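Local coordinates for protein RNA polymerase sigma factor SIGMA-28 (FliA) (Aquifex aeolicus, PDB 1RP3) that probably directs RNA polymerase to promoter DNA as the flagellar sigma factor, and is held here in an inactive conformation by the anti-sigma factor FlgM, at residues M4-P7 and Y8-Q11; L24-A27 and I28-I32; T215-S218 and R219-L223; Y81-L84 and R85-D88. All coordinates share one frame; numbering follows the deposited sequence.

Contact 1 of 4, residues M4-P7 and Y8-Q11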
ATOM      1  N   MET A   4      -3.885 -30.089  26.475  1.00 88.41           N
ATOM      2  CA  MET A   4      -2.762 -29.229  26.861  1.00 85.84           C
ATOM      3  C   MET A   4      -1.582 -29.299  25.884  1.00 83.28           C
ATOM      4  O   MET A   4      -1.425 -30.281  25.151  1.00 83.09           O
ATOM      5  CB  MET A   4      -2.302 -29.572  28.281  1.00 85.79           C
ATOM      6  N   LYS A   5      -0.754 -28.253  25.893  1.00 79.98           N
ATOM      7  CA  LYS A   5       0.405 -28.167  25.007  1.00 75.16           C
ATOM      8  C   LYS A   5       1.667 -27.765  25.776  1.00 71.19           C
ATOM      9  O   LYS A   5       1.651 -26.835  26.587  1.00 71.04           O
ATOM     10  CB  LYS A   5       0.131 -27.152  23.890  1.00 76.16           C
ATOM     11  CG  LYS A   5       0.872 -27.414  22.587  1.00 76.95           C
ATOM     12  CD  LYS A   5      -0.095 -27.810  21.485  1.00 77.73           C
ATOM     13  CE  LYS A   5       0.614 -27.961  20.152  1.00 78.75           C
ATOM     14  NZ  LYS A   5      -0.335 -28.297  19.049  1.00 79.50           N
ATOM     15  N   ASN A   6       2.753 -28.481  25.495  1.00 66.17           N
ATOM     16  CA  ASN A   6       4.072 -28.279  26.105  1.00 60.29           C
ATOM     17  C   ASN A   6       4.732 -26.969  25.628  1.00 57.85           C
ATOM     18  O   ASN A   6       4.471 -26.505  24.523  1.00 56.95           O
ATOM     19  CB  ASN A   6       4.921 -29.524  25.774  1.00 58.66           C
ATOM     20  CG  ASN A   6       6.408 -29.244  25.691  1.00 55.90           C
ATOM     21  OD1 ASN A   6       6.888 -28.690  24.707  1.00 55.59           O
ATOM     22  ND2 ASN A   6       7.152 -29.681  26.695  1.00 53.26           N
ATOM     23  N   PRO A   7       5.576 -26.346  26.472  1.00 55.45           N
ATOM     24  CA  PRO A   7       6.263 -25.093  26.139  1.00 53.94           C
ATOM     25  C   PRO A   7       7.167 -25.089  24.908  1.00 52.80           C
ATOM     26  O   PRO A   7       7.223 -24.091  24.188  1.00 53.39           O
ATOM     27  CB  PRO A   7       7.041 -24.783  27.417  1.00 54.21           C
ATOM     28  CG  PRO A   7       6.136 -25.308  28.477  1.00 53.69           C
ATOM     29  CD  PRO A   7       5.755 -26.658  27.899  1.00 54.80           C
ATOM     30  N   TYR A   8       7.904 -26.171  24.680  1.00 50.70           N
ATOM     31  CA  TYR A   8       8.778 -26.233  23.509  1.00 48.28           C
ATOM     32  C   TYR A   8       7.902 -26.191  22.262  1.00 47.18           C
ATOM     33  O   TYR A   8       8.210 -25.501  21.295  1.00 46.49           O
ATOM     34  CB  TYR A   8       9.629 -27.513  23.504  1.00 46.84           C
ATOM     35  CG  TYR A   8      10.608 -27.582  22.343  1.00 46.75           C
ATOM     36  CD1 TYR A   8      11.627 -26.638  22.217  1.00 45.49           C
ATOM     37  CD2 TYR A   8      10.482 -28.552  21.341  1.00 46.65           C
ATOM     38  CE1 TYR A   8      12.491 -26.647  21.132  1.00 45.55           C
ATOM     39  CE2 TYR A   8      11.348 -28.569  20.240  1.00 46.68           C
ATOM     40  CZ  TYR A   8      12.347 -27.605  20.146  1.00 46.65           C
ATOM     41  OH  TYR A   8      13.186 -27.568  19.061  1.00 46.82           O
ATOM     42  N   SER A   9       6.803 -26.930  22.310  1.00 45.62           N
ATOM     43  CA  SER A   9       5.864 -26.993  21.209  1.00 46.54           C
ATOM     44  C   SER A   9       5.277 -25.618  20.882  1.00 45.81           C
ATOM     45  O   SER A   9       5.310 -25.194  19.731  1.00 46.07           O
ATOM     46  CB  SER A   9       4.757 -27.999  21.531  1.00 46.45           C
ATOM     47  OG  SER A   9       5.298 -29.307  21.671  1.00 49.52           O
ATOM     48  N   ASN A  10       4.773 -24.916  21.896  1.00 45.48           N
ATOM     49  CA  ASN A  10       4.200 -23.590  21.693  1.00 45.19           C
ATOM     50  C   ASN A  10       5.216 -22.678  21.017  1.00 46.03           C
ATOM     51  O   ASN A  10       4.895 -22.005  20.038  1.00 44.95           O
ATOM     52  CB  ASN A  10       3.723 -22.970  23.019  1.00 43.45           C
ATOM     53  CG  ASN A  10       2.366 -23.521  23.470  1.00 46.55           C
ATOM     54  OD1 ASN A  10       1.466 -23.704  22.655  1.00 47.05           O
ATOM     55  ND2 ASN A  10       2.219 -23.784  24.770  1.00 47.08           N
ATOM     56  N   GLN A  11       6.451 -22.720  21.504  1.00 46.09           N
ATOM     57  CA  GLN A  11       7.535 -21.910  20.976  1.00 48.31           C
ATOM     58  C   GLN A  11       7.784 -22.169  19.491  1.00 49.85           C
ATOM     59  O   GLN A  11       7.868 -21.227  18.691  1.00 47.93           O
ATOM     60  CB  GLN A  11       8.805 -22.183  21.778  1.00 51.46           C
ATOM     61  CG  GLN A  11      10.068 -21.540  21.238  1.00 56.64           C
ATOM     62  CD  GLN A  11      11.291 -21.862  22.090  1.00 61.88           C
ATOM     63  OE1 GLN A  11      11.586 -23.029  22.375  1.00 62.93           O
ATOM     64  NE2 GLN A  11      12.009 -20.820  22.505  1.00 64.19           N
TER

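Contact 2 of 4, residues L24-A27 and I28-I32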
ATOM      1  N   LEU A  24       4.805 -12.824   3.123  1.00 32.28           N
ATOM      2  CA  LEU A  24       3.631 -11.969   3.075  1.00 30.43           C
ATOM      3  C   LEU A  24       4.011 -10.531   3.471  1.00 29.97           C
ATOM      4  O   LEU A  24       3.580  -9.576   2.825  1.00 31.08           O
ATOM      5  CB  LEU A  24       2.520 -12.523   3.970  1.00 30.65           C
ATOM      6  CG  LEU A  24       1.212 -11.734   3.948  1.00 32.10           C
ATOM      7  CD1 LEU A  24       0.708 -11.547   2.512  1.00 29.95           C
ATOM      8  CD2 LEU A  24       0.178 -12.450   4.795  1.00 29.51           C
ATOM      9  N   VAL A  25       4.848 -10.375   4.492  1.00 27.74           N
ATOM     10  CA  VAL A  25       5.281  -9.043   4.896  1.00 26.44           C
ATOM     11  C   VAL A  25       6.060  -8.358   3.759  1.00 28.64           C
ATOM     12  O   VAL A  25       5.940  -7.145   3.546  1.00 28.56           O
ATOM     13  CB  VAL A  25       6.189  -9.092   6.135  1.00 26.47           C
ATOM     14  CG1 VAL A  25       6.643  -7.683   6.497  1.00 23.35           C
ATOM     15  CG2 VAL A  25       5.464  -9.747   7.321  1.00 26.36           C
ATOM     16  N   LYS A  26       6.850  -9.143   3.030  1.00 29.18           N
ATOM     17  CA  LYS A  26       7.659  -8.632   1.931  1.00 29.35           C
ATOM     18  C   LYS A  26       6.715  -8.136   0.848  1.00 28.09           C
ATOM     19  O   LYS A  26       6.820  -6.998   0.392  1.00 30.17           O
ATOM     20  CB  LYS A  26       8.533  -9.758   1.365  1.00 34.51           C
ATOM     21  CG  LYS A  26       9.839  -9.355   0.693  1.00 36.57           C
ATOM     22  CD  LYS A  26       9.710  -8.175  -0.226  1.00 39.58           C
ATOM     23  CE  LYS A  26      10.728  -8.221  -1.355  1.00 44.19           C
ATOM     24  NZ  LYS A  26      10.405  -9.268  -2.385  1.00 44.91           N
ATOM     25  N   ALA A  27       5.771  -8.990   0.465  1.00 25.59           N
ATOM     26  CA  ALA A  27       4.810  -8.667  -0.576  1.00 22.90           C
ATOM     27  C   ALA A  27       4.020  -7.387  -0.293  1.00 24.47           C
ATOM     28  O   ALA A  27       3.874  -6.523  -1.162  1.00 24.81           O
ATOM     29  CB  ALA A  27       3.891  -9.822  -0.771  1.00 20.86           C
ATOM     30  N   ILE A  28       3.604  -7.234   0.961  1.00 25.35           N
ATOM     31  CA  ILE A  28       2.832  -6.078   1.394  1.00 22.20           C
ATOM     32  C   ILE A  28       3.683  -4.812   1.394  1.00 23.80           C
ATOM     33  O   ILE A  28       3.235  -3.765   0.936  1.00 23.71           O
ATOM     34  CB  ILE A  28       2.182  -6.341   2.791  1.00 22.37           C
ATOM     35  CG1 ILE A  28       1.113  -7.429   2.637  1.00 23.40           C
ATOM     36  CG2 ILE A  28       1.550  -5.069   3.345  1.00 18.77           C
ATOM     37  CD1 ILE A  28       0.610  -8.029   3.952  1.00 27.18           C
ATOM     38  N   ALA A  29       4.919  -4.915   1.867  1.00 24.42           N
ATOM     39  CA  ALA A  29       5.817  -3.768   1.916  1.00 23.34           C
ATOM     40  C   ALA A  29       6.160  -3.301   0.509  1.00 23.91           C
ATOM     41  O   ALA A  29       6.157  -2.103   0.215  1.00 25.68           O
ATOM     42  CB  ALA A  29       7.081  -4.130   2.694  1.00 24.99           C
ATOM     43  N   THR A  30       6.379  -4.260  -0.383  1.00 25.59           N
ATOM     44  CA  THR A  30       6.707  -3.950  -1.768  1.00 26.22           C
ATOM     45  C   THR A  30       5.521  -3.229  -2.436  1.00 28.14           C
ATOM     46  O   THR A  30       5.698  -2.239  -3.142  1.00 28.60           O
ATOM     47  CB  THR A  30       7.048  -5.259  -2.559  1.00 28.60           C
ATOM     48  OG1 THR A  30       8.151  -5.923  -1.935  1.00 31.75           O
ATOM     49  CG2 THR A  30       7.429  -4.961  -4.004  1.00 27.35           C
ATOM     50  N   ASN A  31       4.313  -3.730  -2.205  1.00 31.05           N
ATOM     51  CA  ASN A  31       3.122  -3.143  -2.799  1.00 32.49           C
ATOM     52  C   ASN A  31       2.851  -1.731  -2.300  1.00 32.24           C
ATOM     53  O   ASN A  31       2.439  -0.856  -3.074  1.00 30.60           O
ATOM     54  CB  ASN A  31       1.912  -4.037  -2.574  1.00 35.49           C
ATOM     55  CG  ASN A  31       0.717  -3.585  -3.364  1.00 42.82           C
ATOM     56  OD1 ASN A  31      -0.309  -3.231  -2.791  1.00 48.90           O
ATOM     57  ND2 ASN A  31       0.847  -3.560  -4.690  1.00 43.71           N
ATOM     58  N   ILE A  32       3.113  -1.504  -1.017  1.00 30.22           N
ATOM     59  CA  ILE A  32       2.925  -0.186  -0.431  1.00 29.78           C
ATOM     60  C   ILE A  32       4.032   0.729  -0.952  1.00 31.28           C
ATOM     61  O   ILE A  32       3.784   1.896  -1.242  1.00 33.15           O
ATOM     62  CB  ILE A  32       2.914  -0.257   1.120  1.00 28.43           C
ATOM     63  CG1 ILE A  32       1.650  -0.971   1.590  1.00 27.77           C
ATOM     64  CG2 ILE A  32       2.964   1.114   1.744  1.00 25.09           C
ATOM     65  CD1 ILE A  32       1.637  -1.271   3.077  1.00 25.51           C
TER

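Contact 3 of 4, residues T215-S218 and R219-L223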
ATOM      1  N   THR A 215       1.068  10.903 -20.788  1.00 43.02           N
ATOM      2  CA  THR A 215       1.054  12.215 -20.155  1.00 40.23           C
ATOM      3  C   THR A 215       2.211  12.324 -19.159  1.00 39.44           C
ATOM      4  O   THR A 215       3.126  11.493 -19.173  1.00 39.52           O
ATOM      5  CB  THR A 215      -0.289  12.473 -19.442  1.00 40.31           C
ATOM      6  OG1 THR A 215      -0.350  13.837 -18.988  1.00 38.60           O
ATOM      7  CG2 THR A 215      -0.445  11.531 -18.256  1.00 39.85           C
ATOM      8  N   SER A 216       2.177  13.361 -18.318  1.00 37.33           N
ATOM      9  CA  SER A 216       3.206  13.588 -17.299  1.00 37.27           C
ATOM     10  C   SER A 216       2.861  12.888 -15.983  1.00 37.24           C
ATOM     11  O   SER A 216       1.717  12.502 -15.756  1.00 36.96           O
ATOM     12  CB  SER A 216       3.336  15.079 -17.004  1.00 38.16           C
ATOM     13  OG  SER A 216       2.174  15.541 -16.334  1.00 36.37           O
ATOM     14  N   VAL A 217       3.857  12.766 -15.109  1.00 37.23           N
ATOM     15  CA  VAL A 217       3.661  12.153 -13.802  1.00 36.85           C
ATOM     16  C   VAL A 217       2.840  13.121 -12.954  1.00 37.31           C
ATOM     17  O   VAL A 217       1.975  12.701 -12.193  1.00 37.95           O
ATOM     18  CB  VAL A 217       5.007  11.829 -13.112  1.00 37.11           C
ATOM     19  CG1 VAL A 217       4.773  11.278 -11.694  1.00 34.12           C
ATOM     20  CG2 VAL A 217       5.779  10.815 -13.951  1.00 32.56           C
ATOM     21  N   SER A 218       3.084  14.416 -13.122  1.00 37.86           N
ATOM     22  CA  SER A 218       2.333  15.437 -12.396  1.00 38.70           C
ATOM     23  C   SER A 218       0.832  15.326 -12.677  1.00 39.81           C
ATOM     24  O   SER A 218       0.008  15.475 -11.773  1.00 38.90           O
ATOM     25  CB  SER A 218       2.821  16.823 -12.783  1.00 37.00           C
ATOM     26  OG  SER A 218       4.211  16.919 -12.549  1.00 40.79           O
ATOM     27  N   ARG A 219       0.488  15.046 -13.932  1.00 39.79           N
ATOM     28  CA  ARG A 219      -0.905  14.899 -14.331  1.00 41.20           C
ATOM     29  C   ARG A 219      -1.540  13.651 -13.716  1.00 41.14           C
ATOM     30  O   ARG A 219      -2.664  13.709 -13.206  1.00 41.33           O
ATOM     31  CB  ARG A 219      -1.020  14.852 -15.855  1.00 44.66           C
ATOM     32  CG  ARG A 219      -2.412  14.529 -16.387  1.00 49.03           C
ATOM     33  CD  ARG A 219      -3.450  15.519 -15.886  1.00 54.24           C
ATOM     34  NE  ARG A 219      -4.775  15.188 -16.401  1.00 59.25           N
ATOM     35  CZ  ARG A 219      -5.860  15.939 -16.234  1.00 61.24           C
ATOM     36  NH1 ARG A 219      -5.789  17.082 -15.559  1.00 62.58           N
ATOM     37  NH2 ARG A 219      -7.018  15.540 -16.749  1.00 61.08           N
ATOM     38  N   VAL A 220      -0.837  12.522 -13.783  1.00 39.31           N
ATOM     39  CA  VAL A 220      -1.363  11.287 -13.221  1.00 38.29           C
ATOM     40  C   VAL A 220      -1.536  11.436 -11.713  1.00 38.19           C
ATOM     41  O   VAL A 220      -2.511  10.959 -11.142  1.00 36.27           O
ATOM     42  CB  VAL A 220      -0.468  10.071 -13.549  1.00 39.39           C
ATOM     43  CG1 VAL A 220      -0.927   8.840 -12.770  1.00 39.49           C
ATOM     44  CG2 VAL A 220      -0.537   9.773 -15.025  1.00 35.78           C
ATOM     45  N   SER A 221      -0.641  12.203 -11.101  1.00 38.69           N
ATOM     46  CA  SER A 221      -0.687  12.448  -9.666  1.00 39.86           C
ATOM     47  C   SER A 221      -1.874  13.287  -9.211  1.00 40.15           C
ATOM     48  O   SER A 221      -2.491  12.964  -8.191  1.00 39.34           O
ATOM     49  CB  SER A 221       0.626  13.056  -9.182  1.00 39.67           C
ATOM     50  OG  SER A 221       1.652  12.079  -9.263  1.00 41.15           O
ATOM     51  N   GLN A 222      -2.207  14.348  -9.948  1.00 41.03           N
ATOM     52  CA  GLN A 222      -3.358  15.173  -9.563  1.00 42.89           C
ATOM     53  C   GLN A 222      -4.641  14.354  -9.723  1.00 40.33           C
ATOM     54  O   GLN A 222      -5.549  14.437  -8.904  1.00 38.95           O
ATOM     55  CB  GLN A 222      -3.445  16.474 -10.372  1.00 46.11           C
ATOM     56  CG  GLN A 222      -4.020  16.326 -11.772  1.00 55.64           C
ATOM     57  CD  GLN A 222      -4.538  17.640 -12.330  1.00 60.79           C
ATOM     58  OE1 GLN A 222      -5.321  18.336 -11.672  1.00 64.19           O
ATOM     59  NE2 GLN A 222      -4.101  17.992 -13.546  1.00 61.15           N
ATOM     60  N   LEU A 223      -4.690  13.534 -10.768  1.00 40.33           N
ATOM     61  CA  LEU A 223      -5.839  12.679 -11.017  1.00 40.03           C
ATOM     62  C   LEU A 223      -6.005  11.620  -9.912  1.00 40.04           C
ATOM     63  O   LEU A 223      -7.129  11.303  -9.523  1.00 38.98           O
ATOM     64  CB  LEU A 223      -5.715  12.022 -12.392  1.00 38.81           C
ATOM     65  CG  LEU A 223      -6.000  12.925 -13.603  1.00 41.40           C
ATOM     66  CD1 LEU A 223      -5.763  12.176 -14.919  1.00 41.21           C
ATOM     67  CD2 LEU A 223      -7.434  13.445 -13.548  1.00 40.83           C
TER

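Contact 4 of 4, residues Y81-L84 and R85-D88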
ATOM      1  N   TYR A  81       1.136   1.050   8.279  1.00 28.21           N
ATOM      2  CA  TYR A  81       0.464   2.347   8.176  1.00 29.31           C
ATOM      3  C   TYR A  81       0.579   3.109   9.496  1.00 31.40           C
ATOM      4  O   TYR A  81       0.634   4.345   9.501  1.00 33.58           O
ATOM      5  CB  TYR A  81      -0.998   2.182   7.743  1.00 29.15           C
ATOM      6  CG  TYR A  81      -1.142   1.894   6.265  1.00 28.11           C
ATOM      7  CD1 TYR A  81      -0.878   2.881   5.317  1.00 29.33           C
ATOM      8  CD2 TYR A  81      -1.496   0.632   5.815  1.00 29.61           C
ATOM      9  CE1 TYR A  81      -0.961   2.617   3.957  1.00 27.57           C
ATOM     10  CE2 TYR A  81      -1.581   0.354   4.464  1.00 31.69           C
ATOM     11  CZ  TYR A  81      -1.315   1.354   3.540  1.00 31.23           C
ATOM     12  OH  TYR A  81      -1.430   1.093   2.198  1.00 31.67           O
ATOM     13  N   ASP A  82       0.653   2.376  10.608  1.00 31.37           N
ATOM     14  CA  ASP A  82       0.811   2.999  11.922  1.00 31.85           C
ATOM     15  C   ASP A  82       2.110   3.779  11.933  1.00 32.46           C
ATOM     16  O   ASP A  82       2.174   4.886  12.477  1.00 32.53           O
ATOM     17  CB  ASP A  82       0.894   1.959  13.050  1.00 32.74           C
ATOM     18  CG  ASP A  82      -0.475   1.501  13.548  1.00 36.57           C
ATOM     19  OD1 ASP A  82      -1.486   2.187  13.275  1.00 36.99           O
ATOM     20  OD2 ASP A  82      -0.535   0.437  14.215  1.00 39.97           O
ATOM     21  N   TYR A  83       3.153   3.173  11.368  1.00 31.19           N
ATOM     22  CA  TYR A  83       4.452   3.812  11.321  1.00 33.00           C
ATOM     23  C   TYR A  83       4.482   4.949  10.294  1.00 33.38           C
ATOM     24  O   TYR A  83       5.007   6.023  10.577  1.00 35.35           O
ATOM     25  CB  TYR A  83       5.555   2.787  11.028  1.00 32.53           C
ATOM     26  CG  TYR A  83       6.811   3.395  10.441  1.00 34.89           C
ATOM     27  CD1 TYR A  83       7.649   4.193  11.217  1.00 36.00           C
ATOM     28  CD2 TYR A  83       7.152   3.185   9.106  1.00 34.19           C
ATOM     29  CE1 TYR A  83       8.798   4.765  10.684  1.00 35.82           C
ATOM     30  CE2 TYR A  83       8.294   3.753   8.567  1.00 36.83           C
ATOM     31  CZ  TYR A  83       9.114   4.544   9.359  1.00 37.69           C
ATOM     32  OH  TYR A  83      10.241   5.132   8.817  1.00 41.06           O
ATOM     33  N   LEU A  84       3.932   4.712   9.110  1.00 31.45           N
ATOM     34  CA  LEU A  84       3.933   5.744   8.085  1.00 31.64           C
ATOM     35  C   LEU A  84       3.134   6.972   8.510  1.00 33.85           C
ATOM     36  O   LEU A  84       3.498   8.098   8.187  1.00 32.08           O
ATOM     37  CB  LEU A  84       3.421   5.183   6.758  1.00 27.91           C
ATOM     38  CG  LEU A  84       4.346   4.159   6.099  1.00 28.02           C
ATOM     39  CD1 LEU A  84       3.613   3.427   4.990  1.00 26.59           C
ATOM     40  CD2 LEU A  84       5.588   4.860   5.577  1.00 22.92           C
ATOM     41  N   ARG A  85       2.072   6.753   9.278  1.00 36.78           N
ATOM     42  CA  ARG A  85       1.235   7.844   9.754  1.00 39.19           C
ATOM     43  C   ARG A  85       1.931   8.665  10.844  1.00 41.75           C
ATOM     44  O   ARG A  85       1.586   9.821  11.074  1.00 44.84           O
ATOM     45  CB  ARG A  85      -0.097   7.296  10.264  1.00 39.33           C
ATOM     46  CG  ARG A  85      -1.090   8.351  10.716  1.00 36.90           C
ATOM     47  CD  ARG A  85      -2.461   7.745  10.947  1.00 34.42           C
ATOM     48  NE  ARG A  85      -3.157   7.458   9.696  1.00 35.27           N
ATOM     49  CZ  ARG A  85      -3.470   6.232   9.271  1.00 37.45           C
ATOM     50  NH1 ARG A  85      -3.141   5.168   9.995  1.00 36.21           N
ATOM     51  NH2 ARG A  85      -4.142   6.069   8.133  1.00 31.68           N
ATOM     52  N   SER A  86       2.934   8.087  11.494  1.00 44.07           N
ATOM     53  CA  SER A  86       3.650   8.809  12.543  1.00 46.18           C
ATOM     54  C   SER A  86       4.647   9.765  11.909  1.00 47.43           C
ATOM     55  O   SER A  86       5.291  10.553  12.606  1.00 49.18           O
ATOM     56  CB  SER A  86       4.359   7.847  13.506  1.00 44.47           C
ATOM     57  OG  SER A  86       5.522   7.290  12.925  1.00 45.96           O
ATOM     58  N   LEU A  87       4.774   9.673  10.585  1.00 49.06           N
ATOM     59  CA  LEU A  87       5.676  10.528   9.818  1.00 51.06           C
ATOM     60  C   LEU A  87       5.027  11.859   9.452  1.00 52.81           C
ATOM     61  O   LEU A  87       3.914  12.160   9.891  1.00 54.81           O
ATOM     62  CB  LEU A  87       6.180   9.805   8.567  1.00 52.05           C
ATOM     63  CG  LEU A  87       7.426   8.915   8.669  1.00 51.00           C
ATOM     64  CD1 LEU A  87       7.619   8.379  10.063  1.00 50.56           C
ATOM     65  CD2 LEU A  87       7.300   7.791   7.674  1.00 51.05           C
ATOM     66  N   ASP A  88       5.712  12.640   8.627  1.00 53.55           N
ATOM     67  CA  ASP A  88       5.243  13.968   8.241  1.00 54.02           C
ATOM     68  C   ASP A  88       4.392  14.048   6.985  1.00 52.84           C
ATOM     69  O   ASP A  88       4.371  15.083   6.327  1.00 53.05           O
ATOM     70  CB  ASP A  88       6.449  14.888   8.068  1.00 56.59           C
ATOM     71  CG  ASP A  88       7.287  14.527   6.843  1.00 60.28           C
ATOM     72  OD1 ASP A  88       7.385  13.329   6.499  1.00 61.45           O
ATOM     73  OD2 ASP A  88       7.835  15.451   6.202  1.00 66.25           O
TER

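Contact 1 of 4, residues M4-P7 and Y8-Q11
Asn6 OD1 is gripped by three donors from the first turn of the helix that follows. Ser9 N donates nearly straight to Asn6 OD1 (161°) from 3.0 Å, in the plane of the side-chain carbonyl. Tyr8 N stands closer, 2.7 Å from Asn6 OD1, but its hydrogen points well off the line and the bond is weak. The Ser9 hydroxyl adds a long, weak bond, with Ser9 OG 3.5 Å from Asn6 OD1. Asn6 is thus the N-cap of the helix. Its CG stands anti to the backbone N (chi1 151°), which brings the side-chain oxygen to the first-turn amides of Tyr8 and Ser9. The partial negative charge of the oxygen is likely to suit the positive end of the helix dipole. Pro7, directly after the cap, has no N-H that would need a partner. Regular helical bonding starts at once: Asn10 N donates to Asn6 O at 3.1 Å, nearly in line with the carbonyl, and Gln11 N donates to Pro7 O. The aliphatic part of Lys5, from before the cap, lies against the Asn10 amide and the flank of Ser9. It crosses the amide at a slant, Lys5 CG lying 3.8 Å from Asn10 OD1, with Lys5 CG 4.1 Å from Ser9 CB. The contact lies at the surface, its centre about 37 Å from that of the chain, where the N-terminal loop enters helix 7-33; no other chain of the assembly touches it.

Contact 2 of 4, residues L24-A27 and I28-I32
Leu24 and Ile28, one turn apart, supply the apolar part of this contact. Their branches cross at a slant, and Ile28 CD1 comes within 3.8 Å of Leu24 CG. With its CG1 anti to the carbonyl carbon (chi1 -68°), Ile28 sends that branch back along the helix, past the backbone oxygen of Leu24. The backbone itself is regular alpha-helix: Ile28 N, Ala29 N and Asn31 N donate in turn to the carbonyls of Leu24, Val25 and Ala27. This part of helix 7-33 lies within sigma-70 region 2, an all-helical unit; Val25 and Ile28 face helix 66-85 through Ile76, while Ala29 packs on Ile42 and Ile46 of helix 42-58. On another side the chemistry is polar. Lys26 O takes two bonds from a single residue: Thr30 N, 2.9 Å from Lys26 O, lies nearly on the carbonyl axis, whereas Thr30 OG1, also 2.9 Å from Lys26 O, donates from 47° above the carbonyl plane. The Lys26 chain, bent at chi2 (-44°), brings its methylenes obliquely over the same hydroxyl, with Lys26 CD 3.2 Å from Thr30 OG1. A valine in place of Thr30 lacks the hydroxyl and would probably leave Lys26 O with the backbone N-H of that residue as its one donor from it. Contacts with FlgM lie close by: Lys26 packs on Leu46 of the FlgM chain and forms a long, weak ion pair with Asp50 of that chain, and Asn31 rests on Phe86 of FlgM.

Contact 3 of 4, residues T215-S218 and R219-L223
Ser216 turns its hydroxyl into the position between its own backbone N and carbonyl carbon (chi1 69°), and this aims OG forward at the amide of Arg219. Thr215 has OG1 anti to its nitrogen (chi1 -172°), so that its oxygen lies against the start of the Arg219 chain while its methyl faces Val220. Ser216 is the N-cap of helix 217-236: Arg219 N donates to Ser216 OG at 3.0 Å, with an N-H angle of 151°. A glycine here would strip the cap and probably leave the Arg219 amide without its acceptor at the helix start. Thr215 crosses Arg219 at about a right angle, its OG1 3.4 Å from both Arg219 CB and CG, and Thr215 CG2 meets Val220 CG2 at 3.7 Å. One turn on, Val217 O accepts twice, from Ser221 N at 2.9 Å and from Ser221 OG at 3.0 Å, the hydroxyl coming from above the carbonyl plane. Further out, the Arg219 guanidinium has Leu223 CD2 over one face, toward the rim. In the helix-turn-helix of sigma region 4, helix 217-236 probably corresponds to the recognition helix, as in other region 4 domains. Val220 and Leu223 pack on Val195 of helix 190-201, and Ser218 and Ser221 lean on Leu136 of helix 129-158. Asp118 accepts from Val217 N and from Ser218 OG, holding that hydroxyl. Serine cap and aspartate thus serve the amides of Arg219 and Val217 in the first turn, and the carboxylate charge would probably favour the positive end of the helix dipole, tying the entrance of the region 4 helix to the region 3 part of the chain.

Contact 4 of 4, residues Y81-L84 and R85-D88
Leu87 lays CD2 over one face of the Tyr83 ring, the two side chains crossing at a slant, while its other methyl sits on that same side near the CE1 corner, Leu87 CD1 3.9 Å from Tyr83 CE1. The ring, set by a CG anti to the backbone N (chi1 158°), also stacks with the ring of Tyr48 from helix 42-58. Leu87 reaches back to Leu84 as well, Leu87 CD2 lying 4.0 Å from Leu84 CD2. These contacts sit where helix 66-85 of sigma-70 region 2 gives way to the loop leading to helix 92-112, and the bonding changes accordingly. Arg85 N still donates to Tyr81 O four residues back, at 2.8 Å. Beyond it the bonds span three residues: Ser86 N to Tyr83 O and Leu87 N to Leu84 O, both donors standing well above the carbonyl plane. Ser86 N keeps a weak bond to Asp82 O. Tyr83 O gains a second donor in the Ser86 hydroxyl, with Ser86 OG 2.7 Å from Tyr83 O and 17° from the carbonyl plane, its torsion (chi1 75°) turning it back over the last turn. The charged groups look elsewhere: Asp82 forms a salt bridge with Arg152, and Arg85 with Glu148 while donating to Leu145 O, all three partners on helix 129-158. Leu84 and Tyr81 press on Phe141 of that helix, and Tyr81 packs on Phe86 of FlgM.

How the contacts relate
Contact 1 is a surface contact with no buried residue, while contacts 2, 3 and 4 are partly buried. Contacts 1 and 2 share helix 7-33, their centres about 31 Å apart: one starts the helix, the other lies well along it. Contacts 1 and 3 are both N-terminal caps, one by an asparagine amide and one by a serine hydroxyl; the serine cap packs against neighbouring helices, whereas the asparagine cap lies at the surface. Contact 4 lies at the opposite kind of helix boundary, where three-residue bonds appear. Contacts 2 and 4 touch: Ile32 CG1 packs 3.8 Å from Tyr81 OH within region 2. A serine or threonine hydroxyl doubles a carbonyl's bonds in contacts 2, 3 and 4.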